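Long-range contacts in putative kinase (Chloroflexus aurantiacus, PDB 2RHM), which is of unknown function but has a P-loop nucleoside triphosphate hydrolase fold and is probably a kinase, transferring phosphate from a nucleotide to an unidentified substrate: residues B[12-17]-B[148-153]; B[33-38]-B[81-86]; B[39-44]-B[130-135]; B[117-122]-B[142-147]. All blocks are in the same frame, centred on the assembly; numbering follows the deposited sequence.

From the N terminus, the chain runs through strand 6-12 into the 12-17 loop, which meets 148-153 only after most of the fold has been traced; contact 1 therefore closes the longest loop, and the other three nest inside it. Contact 2 pairs strand 33-35 with strand 80-83. Contact 3 brings helix 36-47 to the loop before helix 141-149, and its segments alternate along the chain with those of contact 2 and of contact 4, which joins helices 115-127 and 141-149. Contacts 2 and 4 follow in series. Contacts 1, 3 and 4 all touch the bound benzoic acid, and a salt bridge from Asp37 to Arg131 links contacts 2 and 3.

Contact 1. Residues B[12-17]-B[148-153]; sequences GHPATG and RSRGDI. With BEZ (benzoic acid), chain G.
The contact is a packing of the probable P-loop (Walker A) against the chain that leaves helix 141-149, with the His13 ring held between Arg150 and Ile153. Residues 12-17 follow strand 6-12 and lead into helix 18-29, the strand-loop-helix layout of that motif, consistent with the nucleoside triphosphate hydrolase fold of this putative kinase. His13 keeps its CG beside the backbone N (chi1 -75°), which carries the imidazole out to the far segment. Over one face lies Ile153, its CB 3.7 Å from the His13 ring centroid and 9° off the normal. The opposite face takes the bent chain of Arg150, whose CD makes a second CH-pi contact and whose guanidinium plane is turned 49° from the ring. At the ring edge, the Gly151 O comes 3.2 Å from His13 CD2. Ile153 also lays its CG2 against Gly12 CA at 3.6 Å. Water links the two backbones as well, one molecule accepting from both His13 N and Ile153 N. On the other side of the loop, Pro14 and Ala15 help line the benzoic acid pocket, with Pro14 CB 3.5 Å from BEZ C6. The type II turn from His13 to Thr16 is tied within itself: His13 O accepts from Thr16 N and, in the carbonyl plane, from Thr16 OG1 at 2.7 Å.

Contact 2. Residues B[33-38]-B[81-86]; sequences LLSKDA and IMESNF
Ser35 and Glu83 face each other on the same side of a parallel strand pair, and the Ser35 hydroxyl donates to Glu83 OE1 at 2.8 Å. Glu83 starts with CG anti to the backbone N and bends at chi2 (-89°), which swings its carboxylate back over the neighbouring strand; the serine approaches on the syn side, 32° out of the carboxylate plane. The same Ser35 OG caps helix 36-47 by accepting from Ala38 N. Water 4 and Lys18 of the probable Walker A loop hold Glu83 OE2, so both carboxylate oxygens are engaged. On that face too, Leu33 CD1 presses tightly on Ile81 CG2 at 3.4 Å. Lys36 turns elsewhere: its chain runs past Ser84 OG and bends at chi3, delivering NZ to Asn85 OD1 at 2.7 Å, in the amide plane and on a lone pair. Between the backbones, Leu34 N donates to Ile81 O, Glu83 N to Leu34 O and Lys36 N to Glu83 O. This is the edge pair of the five-stranded parallel sheet (order 2-3-1-4-5) of the P-loop fold, strand 80-83 being flanked on its other side by strand 6-12. Helix 18-29 covers the Leu33, Ile81 and Glu83 face, and helix 52-75 covers that of Leu34 and Met82.

Contact 3. Residues B[39-44]-B[130-135]; sequences FKEVMF and ARHPGH. With BEZ (benzoic acid), chain G.
His135 donates from NE2 to Glu41 OE2 at 2.8 Å, a nearly straight bond (177°) that joins helix 36-47 to the loop ahead of helix 141-149 in this P-loop fold. Glu41 OE2 lies in the His135 ring plane, but the N-H reaches it on the anti side and somewhat out of the carboxylate plane. Phe44 turns its edge to a face of the His135 ring, the planes 85° apart, while Arg131 lies over the opposite face. Gly134 sets its CA over the Phe44 ring, and its lack of a side chain matters, since a CB there would clash with Phe44 CD2. His132 completes the aromatic cluster, its CE1 3.7 Å from Phe44 CB. A phenylalanine in place of His135 would probably leave Glu41 OE2 without its ring N-H partner and untie helix 36-47 from this loop. Water 5 donates to Glu41 OE2 and accepts from His132 N. Farther out, Asp45 holds His132 NE2, and Asp37 and Asp137 bind the Arg131 guanidinium, with the face turned away from His135 lying against the benzoic acid. The His132 ring is fixed from within its own loop too: Gly134 N donates to His132 ND1 at 3.0 Å, only 2° out of the ring plane.

Contact 4. Residues B[117-122]-B[142-147]; sequences VLVERI and ADLELV. With BEZ (benzoic acid), chain G.
Val147 points at helix 115-127, its two methyls packing on Leu118, Val119 and Ile122. This is the close side of two helices that run at 139° to each other, their local axes 9.4 Å apart. With CG1 anti to the backbone N (chi1 162°), Val147 sets that methyl 3.8 Å from Leu118 CB and equally near Val119 CG2, while its other branch, CG2, meets Ile122 CD1 tip to tip at 3.8 Å. Val119 CG2 also rests on the backbone, 3.5 Å from Leu144 O.

Toward Leu144 the fit relaxes. Its CD2 stands 4.0 Å from Val119 CG1 and 4.2 Å from Ile122 CG2, and both Leu144 and Val119 are partly exposed, whereas Leu118, Ile122 and Val147 are buried. The contact is wholly apolar between side chains; the nearby polar group of Arg121 turns off to Ala15 O and Thr167 O instead.

Ile122 serves two partners at once, with CD1 directed to Val147 and CG2 lying 3.7 Å from BEZ C4. An alanine here would remove both branches and is likely to open a gap between Val147 and the benzoic acid ring. Such helix-on-helix packing, with Ile122 of helix 115-127 forming part of the pocket wall, belongs here to the benzoic acid site of a P-loop fold.

Contact 1. Residues B[12-17]-B[148-153]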
loop_
_atom_site.group_PDB
_atom_site.type_symbol
_atom_site.label_atom_id
_atom_site.label_comp_id
_atom_site.label_asym_id
_atom_site.label_seq_id
_atom_site.Cartn_x
_atom_site.Cartn_y
_atom_site.Cartn_z
ATOM N N GLY B 12 4.513 -18.840 3.865
ATOM C CA GLY B 12 5.624 -19.665 4.278
ATOM C C GLY B 12 6.147 -19.146 5.574
ATOM O O GLY B 12 5.953 -17.967 5.904
ATOM N N HIS B 13 6.830 -20.004 6.315
ATOM C CA HIS B 13 7.547 -19.527 7.485
ATOM C C HIS B 13 8.705 -18.583 7.067
ATOM O O HIS B 13 9.126 -18.569 5.921
ATOM C CB HIS B 13 8.076 -20.695 8.302
ATOM C CG HIS B 13 7.027 -21.399 9.090
ATOM N ND1 HIS B 13 6.141 -20.732 9.907
ATOM C CD2 HIS B 13 6.740 -22.717 9.214
ATOM C CE1 HIS B 13 5.357 -21.613 10.507
ATOM N NE2 HIS B 13 5.703 -22.825 10.107
ATOM N N PRO B 14 9.194 -17.752 8.000
ATOM C CA PRO B 14 10.348 -16.919 7.680
ATOM C C PRO B 14 11.540 -17.715 7.114
ATOM O O PRO B 14 11.846 -18.823 7.573
ATOM C CB PRO B 14 10.680 -16.287 9.029
ATOM C CG PRO B 14 9.320 -16.173 9.703
ATOM C CD PRO B 14 8.685 -17.483 9.356
ATOM N N ALA B 15 12.148 -17.158 6.073
ATOM C CA ALA B 15 13.317 -17.737 5.391
ATOM C C ALA B 15 13.024 -18.920 4.445
ATOM O O ALA B 15 13.946 -19.525 3.924
ATOM C CB ALA B 15 14.440 -18.074 6.390
ATOM N N THR B 16 11.757 -19.244 4.196
ATOM C CA THR B 16 11.426 -20.340 3.284
ATOM C C THR B 16 11.536 -20.030 1.782
ATOM O O THR B 16 11.271 -20.911 0.956
ATOM C CB THR B 16 9.986 -20.851 3.534
ATOM O OG1 THR B 16 9.071 -19.754 3.490
ATOM C CG2 THR B 16 9.893 -21.559 4.892
ATOM N N GLY B 17 11.888 -18.790 1.437
ATOM C CA GLY B 17 12.015 -18.378 0.041
ATOM C C GLY B 17 10.856 -17.542 -0.478
ATOM O O GLY B 17 10.848 -17.122 -1.638
ATOM N N ARG B 148 13.876 -25.101 13.827
ATOM C CA ARG B 148 14.357 -26.385 13.342
ATOM C C ARG B 148 13.319 -27.511 13.432
ATOM O O ARG B 148 13.291 -28.398 12.580
ATOM C CB ARG B 148 15.616 -26.769 14.125
ATOM C CG ARG B 148 16.524 -27.753 13.426
ATOM C CD ARG B 148 17.734 -28.069 14.295
ATOM N N SER B 149 12.461 -27.461 14.448
ATOM C CA SER B 149 11.465 -28.512 14.683
ATOM C C SER B 149 10.023 -28.113 14.334
ATOM O O SER B 149 9.084 -28.824 14.676
ATOM C CB SER B 149 11.512 -28.891 16.157
ATOM O OG SER B 149 11.128 -27.780 16.949
ATOM N N ARG B 150 9.844 -26.998 13.639
ATOM C CA ARG B 150 8.503 -26.441 13.413
ATOM C C ARG B 150 7.649 -27.132 12.353
ATOM O O ARG B 150 6.432 -27.201 12.486
ATOM C CB ARG B 150 8.619 -24.955 13.066
ATOM C CG ARG B 150 7.309 -24.210 13.054
ATOM C CD ARG B 150 7.511 -22.804 13.523
ATOM N NE ARG B 150 8.292 -22.026 12.573
ATOM C CZ ARG B 150 9.017 -20.955 12.884
ATOM N NH1 ARG B 150 9.124 -20.535 14.146
ATOM N NH2 ARG B 150 9.668 -20.318 11.929
ATOM N N GLY B 151 8.252 -27.625 11.284
ATOM C CA GLY B 151 7.433 -28.169 10.204
ATOM C C GLY B 151 6.802 -27.055 9.384
ATOM O O GLY B 151 6.963 -25.861 9.681
ATOM N N ASP B 152 6.056 -27.454 8.368
ATOM C CA ASP B 152 5.573 -26.528 7.364
ATOM C C ASP B 152 4.371 -25.679 7.770
ATOM O O ASP B 152 3.492 -26.125 8.498
ATOM C CB ASP B 152 5.296 -27.306 6.095
ATOM C CG ASP B 152 6.525 -28.043 5.606
ATOM O OD1 ASP B 152 7.655 -27.660 6.015
ATOM O OD2 ASP B 152 6.364 -28.999 4.824
ATOM N N ILE B 153 4.351 -24.432 7.316
ATOM C CA ILE B 153 3.275 -23.537 7.693
ATOM C C ILE B 153 1.959 -24.053 7.132
ATOM O O ILE B 153 1.888 -24.478 5.969
ATOM C CB ILE B 153 3.516 -22.085 7.195
ATOM C CG1 ILE B 153 2.677 -21.093 7.981
ATOM C CG2 ILE B 153 3.211 -21.944 5.726
ATOM C CD1 ILE B 153 3.065 -19.647 7.728
HETATM C C BEZ G . 13.477 -13.587 6.516
HETATM O O1 BEZ G . 14.221 -13.475 5.512
HETATM O O2 BEZ G . 12.224 -13.568 6.378
HETATM C C1 BEZ G . 14.090 -13.743 7.872
HETATM C C2 BEZ G . 15.476 -13.770 8.001
HETATM C C3 BEZ G . 16.038 -13.910 9.261
HETATM C C4 BEZ G . 15.219 -14.028 10.382
HETATM C C5 BEZ G . 13.830 -14.011 10.240
HETATM C C6 BEZ G . 13.261 -13.860 8.984
HETATM O O HOH W 1 6.603 -23.053 5.649
HETATM O O HOH W 2 4.028 -24.883 11.385
#

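Contact 2. Residues B[33-38]-B[81-86]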
loop_
_atom_site.group_PDB
_atom_site.type_symbol
_atom_site.label_atom_id
_atom_site.label_comp_id
_atom_site.label_asym_id
_atom_site.label_seq_id
_atom_site.Cartn_x
_atom_site.Cartn_y
_atom_site.Cartn_z
ATOM N N LEU B 33 3.054 -5.969 -5.809
ATOM C CA LEU B 33 3.444 -6.839 -4.701
ATOM C C LEU B 33 3.364 -6.098 -3.378
ATOM O O LEU B 33 4.027 -5.082 -3.185
ATOM C CB LEU B 33 4.877 -7.318 -4.911
ATOM C CG LEU B 33 5.530 -8.148 -3.808
ATOM C CD1 LEU B 33 4.713 -9.439 -3.598
ATOM C CD2 LEU B 33 6.973 -8.440 -4.185
ATOM N N LEU B 34 2.555 -6.631 -2.469
ATOM C CA LEU B 34 2.459 -6.115 -1.108
ATOM C C LEU B 34 3.042 -7.130 -0.145
ATOM O O LEU B 34 2.560 -8.249 -0.064
ATOM C CB LEU B 34 1.004 -5.831 -0.775
ATOM C CG LEU B 34 0.210 -5.044 -1.814
ATOM C CD1 LEU B 34 -1.230 -4.987 -1.344
ATOM C CD2 LEU B 34 0.750 -3.648 -2.017
ATOM N N SER B 35 4.102 -6.762 0.561
ATOM C CA SER B 35 4.834 -7.661 1.442
ATOM C C SER B 35 4.787 -7.151 2.877
ATOM O O SER B 35 5.076 -5.979 3.112
ATOM C CB SER B 35 6.301 -7.725 0.995
ATOM O OG SER B 35 7.172 -8.161 2.054
ATOM N N LYS B 36 4.462 -8.011 3.835
ATOM C CA LYS B 36 4.369 -7.560 5.227
ATOM C C LYS B 36 5.698 -6.971 5.684
ATOM O O LYS B 36 5.739 -5.873 6.244
ATOM C CB LYS B 36 3.938 -8.687 6.185
ATOM C CG LYS B 36 3.866 -8.224 7.641
ATOM C CD LYS B 36 3.612 -9.368 8.628
ATOM C CE LYS B 36 4.798 -10.266 8.798
ATOM N NZ LYS B 36 4.628 -11.208 9.955
ATOM N N ASP B 37 6.787 -7.688 5.443
ATOM C CA ASP B 37 8.091 -7.240 5.911
ATOM C C ASP B 37 8.542 -5.946 5.229
ATOM O O ASP B 37 9.143 -5.082 5.892
ATOM C CB ASP B 37 9.131 -8.353 5.797
ATOM C CG ASP B 37 9.067 -9.352 6.962
ATOM O OD1 ASP B 37 8.327 -9.157 7.950
ATOM O OD2 ASP B 37 9.805 -10.346 6.897
ATOM N N ALA B 38 8.222 -5.774 3.951
ATOM C CA ALA B 38 8.555 -4.509 3.264
ATOM C C ALA B 38 7.815 -3.326 3.916
ATOM O O ALA B 38 8.394 -2.261 4.123
ATOM C CB ALA B 38 8.249 -4.594 1.767
ATOM N N ILE B 81 -0.287 -9.573 -5.734
ATOM C CA ILE B 81 0.402 -10.568 -4.936
ATOM C C ILE B 81 0.550 -10.018 -3.516
ATOM O O ILE B 81 0.981 -8.860 -3.315
ATOM C CB ILE B 81 1.801 -10.853 -5.498
ATOM C CG1 ILE B 81 1.731 -11.314 -6.966
ATOM C CG2 ILE B 81 2.519 -11.867 -4.606
ATOM C CD1 ILE B 81 3.034 -11.068 -7.714
HETATM N N MSE B 82 0.189 -10.835 -2.539
HETATM C CA MSE B 82 0.400 -10.520 -1.131
HETATM C C MSE B 82 1.335 -11.581 -0.552
HETATM O O MSE B 82 1.133 -12.768 -0.741
HETATM C CB MSE B 82 -0.901 -10.502 -0.318
HETATM C CG MSE B 82 -1.905 -9.423 -0.708
HETATM SE SE MSE B 82 -3.572 -9.590 0.323
HETATM C CE MSE B 82 -2.623 -9.636 2.053
ATOM N N GLU B 83 2.340 -11.125 0.187
ATOM C CA GLU B 83 3.318 -12.032 0.772
ATOM C C GLU B 83 3.486 -11.765 2.256
ATOM O O GLU B 83 3.720 -10.622 2.673
ATOM C CB GLU B 83 4.653 -11.885 0.048
ATOM C CG GLU B 83 5.765 -12.724 0.652
ATOM C CD GLU B 83 6.538 -11.979 1.758
ATOM O OE1 GLU B 83 7.118 -10.900 1.492
ATOM O OE2 GLU B 83 6.581 -12.486 2.895
ATOM N N SER B 84 3.354 -12.827 3.050
ATOM C CA SER B 84 3.585 -12.773 4.490
ATOM C C SER B 84 3.666 -14.196 5.023
ATOM O O SER B 84 3.390 -15.151 4.300
ATOM C CB SER B 84 2.430 -12.064 5.189
ATOM O OG SER B 84 2.746 -11.822 6.554
ATOM N N ASN B 85 4.029 -14.338 6.294
ATOM C CA ASN B 85 3.884 -15.623 6.961
ATOM C C ASN B 85 2.466 -15.641 7.549
ATOM O O ASN B 85 2.262 -15.447 8.737
ATOM C CB ASN B 85 4.990 -15.869 7.995
ATOM C CG ASN B 85 5.082 -14.798 9.053
ATOM O OD1 ASN B 85 4.964 -13.600 8.767
ATOM N ND2 ASN B 85 5.354 -15.226 10.296
ATOM N N PHE B 86 1.487 -15.870 6.680
ATOM C CA PHE B 86 0.078 -15.788 7.075
ATOM C C PHE B 86 -0.305 -16.844 8.113
ATOM O O PHE B 86 0.197 -17.985 8.096
ATOM C CB PHE B 86 -0.836 -15.915 5.863
ATOM C CG PHE B 86 -0.755 -14.773 4.906
ATOM C CD1 PHE B 86 -1.414 -13.585 5.174
ATOM C CD2 PHE B 86 -0.036 -14.877 3.725
ATOM C CE1 PHE B 86 -1.371 -12.528 4.275
ATOM C CE2 PHE B 86 0.021 -13.822 2.834
ATOM C CZ PHE B 86 -0.637 -12.652 3.109
HETATM O O HOH W 3 1.717 -12.763 9.008
HETATM O O HOH W 4 6.611 -10.626 4.923
#

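Contact 3. Residues B[39-44]-B[130-135]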
loop_
_atom_site.group_PDB
_atom_site.type_symbol
_atom_site.label_atom_id
_atom_site.label_comp_id
_atom_site.label_asym_id
_atom_site.label_seq_id
_atom_site.Cartn_x
_atom_site.Cartn_y
_atom_site.Cartn_z
ATOM N N PHE B 39 6.550 -3.531 4.259
ATOM C CA PHE B 39 5.739 -2.519 4.924
ATOM C C PHE B 39 6.317 -2.206 6.322
ATOM O O PHE B 39 6.384 -1.042 6.737
ATOM C CB PHE B 39 4.278 -3.002 5.039
ATOM C CG PHE B 39 3.442 -2.794 3.793
ATOM C CD1 PHE B 39 3.971 -2.922 2.515
ATOM C CD2 PHE B 39 2.093 -2.545 3.911
ATOM C CE1 PHE B 39 3.167 -2.730 1.394
ATOM C CE2 PHE B 39 1.293 -2.345 2.802
ATOM C CZ PHE B 39 1.826 -2.445 1.548
ATOM N N LYS B 40 6.741 -3.251 7.042
ATOM C CA LYS B 40 7.327 -3.085 8.361
ATOM C C LYS B 40 8.568 -2.218 8.266
ATOM O O LYS B 40 8.756 -1.304 9.077
ATOM C CB LYS B 40 7.693 -4.415 8.995
ATOM C CG LYS B 40 6.515 -5.341 9.317
ATOM C CD LYS B 40 6.965 -6.603 10.109
ATOM C CE LYS B 40 7.613 -6.264 11.462
ATOM N NZ LYS B 40 8.001 -7.523 12.201
ATOM N N GLU B 41 9.400 -2.495 7.265
ATOM C CA GLU B 41 10.636 -1.730 7.069
ATOM C C GLU B 41 10.396 -0.247 6.759
ATOM O O GLU B 41 11.113 0.617 7.268
ATOM C CB GLU B 41 11.532 -2.418 6.048
ATOM C CG GLU B 41 12.012 -3.747 6.620
ATOM C CD GLU B 41 12.777 -4.598 5.667
ATOM O OE1 GLU B 41 13.413 -4.050 4.742
ATOM O OE2 GLU B 41 12.758 -5.826 5.886
ATOM N N VAL B 42 9.368 0.048 5.968
ATOM C CA VAL B 42 8.991 1.436 5.719
ATOM C C VAL B 42 8.623 2.075 7.070
ATOM O O VAL B 42 9.048 3.182 7.375
ATOM C CB VAL B 42 7.814 1.549 4.728
ATOM C CG1 VAL B 42 7.343 2.973 4.630
ATOM C CG2 VAL B 42 8.222 1.029 3.346
HETATM N N MSE B 43 7.863 1.363 7.899
HETATM C CA MSE B 43 7.510 1.892 9.202
HETATM C C MSE B 43 8.686 2.050 10.158
HETATM O O MSE B 43 8.734 3.031 10.893
HETATM C CB MSE B 43 6.387 1.088 9.840
HETATM C CG MSE B 43 5.067 1.482 9.241
HETATM SE SE MSE B 43 3.552 0.604 10.112
HETATM C CE MSE B 43 3.759 -0.616 9.402
ATOM N N PHE B 44 9.616 1.100 10.169
ATOM C CA PHE B 44 10.782 1.222 11.046
ATOM C C PHE B 44 11.607 2.442 10.627
ATOM O O PHE B 44 12.131 3.181 11.464
ATOM C CB PHE B 44 11.669 -0.023 10.966
ATOM C CG PHE B 44 11.093 -1.275 11.584
ATOM C CD1 PHE B 44 10.401 -1.258 12.782
ATOM C CD2 PHE B 44 11.317 -2.507 10.979
ATOM C CE1 PHE B 44 9.923 -2.434 13.340
ATOM C CE2 PHE B 44 10.835 -3.676 11.534
ATOM C CZ PHE B 44 10.142 -3.649 12.704
ATOM N N ALA B 130 21.422 -8.462 5.670
ATOM C CA ALA B 130 20.374 -8.463 4.656
ATOM C C ALA B 130 19.018 -8.167 5.309
ATOM O O ALA B 130 18.118 -7.609 4.685
ATOM C CB ALA B 130 20.341 -9.813 3.944
ATOM N N ARG B 131 18.894 -8.551 6.574
ATOM C CA ARG B 131 17.688 -8.363 7.361
ATOM C C ARG B 131 17.718 -6.999 8.099
ATOM O O ARG B 131 18.696 -6.664 8.772
ATOM C CB ARG B 131 17.615 -9.537 8.341
ATOM C CG ARG B 131 16.351 -9.706 9.119
ATOM C CD ARG B 131 15.180 -10.032 8.235
ATOM N NE ARG B 131 13.992 -10.240 9.037
ATOM C CZ ARG B 131 12.772 -10.360 8.535
ATOM N NH1 ARG B 131 12.573 -10.260 7.225
ATOM N NH2 ARG B 131 11.752 -10.554 9.355
ATOM N N HIS B 132 16.655 -6.206 7.952
ATOM C CA HIS B 132 16.541 -4.918 8.632
ATOM C C HIS B 132 16.637 -5.193 10.137
ATOM O O HIS B 132 15.982 -6.115 10.634
ATOM C CB HIS B 132 15.192 -4.255 8.317
ATOM C CG HIS B 132 15.109 -2.817 8.718
ATOM N ND1 HIS B 132 15.132 -2.405 10.034
ATOM C CD2 HIS B 132 14.987 -1.690 7.977
ATOM C CE1 HIS B 132 15.049 -1.090 10.087
ATOM N NE2 HIS B 132 14.959 -0.630 8.849
ATOM N N PRO B 133 17.453 -4.409 10.866
ATOM C CA PRO B 133 17.634 -4.685 12.293
ATOM C C PRO B 133 16.384 -4.493 13.161
ATOM O O PRO B 133 16.300 -5.074 14.237
ATOM C CB PRO B 133 18.702 -3.667 12.705
ATOM C CG PRO B 133 18.557 -2.548 11.722
ATOM C CD PRO B 133 18.243 -3.240 10.437
ATOM N N GLY B 134 15.424 -3.695 12.701
ATOM C CA GLY B 134 14.228 -3.402 13.492
ATOM C C GLY B 134 13.323 -4.598 13.735
ATOM O O GLY B 134 12.509 -4.586 14.663
ATOM N N HIS B 135 13.477 -5.632 12.914
ATOM C CA HIS B 135 12.653 -6.838 13.012
ATOM C C HIS B 135 12.896 -7.548 14.330
ATOM O O HIS B 135 11.992 -8.218 14.856
ATOM C CB HIS B 135 12.929 -7.800 11.859
ATOM C CG HIS B 135 12.443 -7.322 10.531
ATOM N ND1 HIS B 135 11.103 -7.175 10.230
ATOM C CD2 HIS B 135 13.119 -6.995 9.409
ATOM C CE1 HIS B 135 10.983 -6.777 8.976
ATOM N NE2 HIS B 135 12.189 -6.667 8.453
HETATM C C BEZ G . 13.477 -13.587 6.516
HETATM O O1 BEZ G . 14.221 -13.475 5.512
HETATM O O2 BEZ G . 12.224 -13.568 6.378
HETATM C C1 BEZ G . 14.090 -13.743 7.872
HETATM C C2 BEZ G . 15.476 -13.770 8.001
HETATM C C3 BEZ G . 16.038 -13.910 9.261
HETATM C C4 BEZ G . 15.219 -14.028 10.382
HETATM C C5 BEZ G . 13.830 -14.011 10.240
HETATM C C6 BEZ G . 13.261 -13.860 8.984
HETATM O O HOH W 5 14.807 -7.184 5.957
#

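Contact 4. Residues B[117-122]-B[142-147]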
loop_
_atom_site.group_PDB
_atom_site.type_symbol
_atom_site.label_atom_id
_atom_site.label_comp_id
_atom_site.label_asym_id
_atom_site.label_seq_id
_atom_site.Cartn_x
_atom_site.Cartn_y
_atom_site.Cartn_z
ATOM N N VAL B 117 18.184 -25.960 6.916
ATOM C CA VAL B 117 18.357 -24.904 5.926
ATOM C C VAL B 117 17.804 -23.571 6.434
ATOM O O VAL B 117 18.436 -22.540 6.260
ATOM C CB VAL B 117 17.736 -25.299 4.558
ATOM C CG1 VAL B 117 17.446 -24.077 3.702
ATOM C CG2 VAL B 117 18.680 -26.271 3.850
ATOM N N LEU B 118 16.639 -23.596 7.074
ATOM C CA LEU B 118 16.040 -22.385 7.602
ATOM C C LEU B 118 16.950 -21.758 8.658
ATOM O O LEU B 118 17.129 -20.536 8.676
ATOM C CB LEU B 118 14.634 -22.668 8.178
ATOM C CG LEU B 118 13.553 -23.076 7.156
ATOM C CD1 LEU B 118 12.211 -23.358 7.838
ATOM C CD2 LEU B 118 13.372 -22.015 6.110
ATOM N N VAL B 119 17.537 -22.585 9.521
ATOM C CA VAL B 119 18.422 -22.055 10.564
ATOM C C VAL B 119 19.647 -21.381 9.932
ATOM O O VAL B 119 20.009 -20.275 10.331
ATOM C CB VAL B 119 18.831 -23.114 11.605
ATOM C CG1 VAL B 119 19.981 -22.594 12.485
ATOM C CG2 VAL B 119 17.638 -23.489 12.493
ATOM N N GLU B 120 20.255 -22.019 8.934
ATOM C CA GLU B 120 21.395 -21.426 8.220
ATOM C C GLU B 120 21.059 -20.053 7.626
ATOM O O GLU B 120 21.847 -19.110 7.751
ATOM C CB GLU B 120 21.877 -22.356 7.105
ATOM N N ARG B 121 19.880 -19.937 7.004
ATOM C CA ARG B 121 19.464 -18.701 6.357
ATOM C C ARG B 121 19.200 -17.591 7.344
ATOM O O ARG B 121 19.633 -16.455 7.148
ATOM C CB ARG B 121 18.195 -18.923 5.538
ATOM C CG ARG B 121 18.418 -19.708 4.300
ATOM C CD ARG B 121 17.117 -20.016 3.587
ATOM N NE ARG B 121 17.392 -20.867 2.437
ATOM C CZ ARG B 121 16.478 -21.511 1.728
ATOM N NH1 ARG B 121 15.188 -21.415 2.032
ATOM N NH2 ARG B 121 16.864 -22.262 0.704
ATOM N N ILE B 122 18.466 -17.913 8.401
ATOM C CA ILE B 122 18.147 -16.933 9.426
ATOM C C ILE B 122 19.436 -16.327 9.970
ATOM O O ILE B 122 19.579 -15.104 10.036
ATOM C CB ILE B 122 17.318 -17.576 10.559
ATOM C CG1 ILE B 122 15.892 -17.808 10.074
ATOM C CG2 ILE B 122 17.297 -16.693 11.804
ATOM C CD1 ILE B 122 15.049 -18.582 11.034
ATOM N N ALA B 142 17.046 -21.312 21.700
ATOM C CA ALA B 142 15.700 -21.870 21.780
ATOM C C ALA B 142 14.914 -21.531 20.520
ATOM O O ALA B 142 14.267 -22.391 19.934
ATOM C CB ALA B 142 14.980 -21.350 22.997
ATOM N N ASP B 143 14.978 -20.269 20.107
ATOM C CA ASP B 143 14.308 -19.821 18.883
ATOM C C ASP B 143 14.718 -20.671 17.684
ATOM O O ASP B 143 13.873 -21.129 16.915
ATOM C CB ASP B 143 14.638 -18.352 18.601
ATOM C CG ASP B 143 13.951 -17.395 19.563
ATOM O OD1 ASP B 143 12.733 -17.553 19.793
ATOM O OD2 ASP B 143 14.620 -16.461 20.056
ATOM N N LEU B 144 16.019 -20.898 17.537
ATOM C CA LEU B 144 16.524 -21.707 16.430
ATOM C C LEU B 144 16.102 -23.181 16.514
ATOM O O LEU B 144 15.849 -23.798 15.484
ATOM C CB LEU B 144 18.040 -21.567 16.325
ATOM C CG LEU B 144 18.489 -20.133 16.009
ATOM C CD1 LEU B 144 19.975 -19.984 16.254
ATOM C CD2 LEU B 144 18.136 -19.734 14.587
ATOM N N GLU B 145 16.005 -23.751 17.718
ATOM C CA GLU B 145 15.521 -25.136 17.839
ATOM C C GLU B 145 14.020 -25.189 17.507
ATOM O O GLU B 145 13.546 -26.158 16.931
ATOM C CB GLU B 145 15.795 -25.732 19.221
ATOM C CG GLU B 145 15.561 -27.236 19.285
ATOM N N LEU B 146 13.278 -24.142 17.867
ATOM C CA LEU B 146 11.866 -24.047 17.462
ATOM C C LEU B 146 11.753 -23.951 15.933
ATOM O O LEU B 146 10.917 -24.600 15.323
ATOM C CB LEU B 146 11.175 -22.845 18.128
ATOM C CG LEU B 146 10.980 -22.914 19.650
ATOM C CD1 LEU B 146 10.592 -21.556 20.209
ATOM C CD2 LEU B 146 9.951 -23.957 20.018
ATOM N N VAL B 147 12.598 -23.136 15.313
ATOM C CA VAL B 147 12.638 -23.045 13.857
ATOM C C VAL B 147 12.906 -24.410 13.239
ATOM O O VAL B 147 12.258 -24.811 12.262
ATOM C CB VAL B 147 13.732 -22.061 13.391
ATOM C CG1 VAL B 147 14.088 -22.274 11.917
ATOM C CG2 VAL B 147 13.282 -20.625 13.647
HETATM C C BEZ G . 13.477 -13.587 6.516
HETATM O O1 BEZ G . 14.221 -13.475 5.512
HETATM O O2 BEZ G . 12.224 -13.568 6.378
HETATM C C1 BEZ G . 14.090 -13.743 7.872
HETATM C C2 BEZ G . 15.476 -13.770 8.001
HETATM C C3 BEZ G . 16.038 -13.910 9.261
HETATM C C4 BEZ G . 15.219 -14.028 10.382
HETATM C C5 BEZ G . 13.830 -14.011 10.240
HETATM C C6 BEZ G . 13.261 -13.860 8.984
#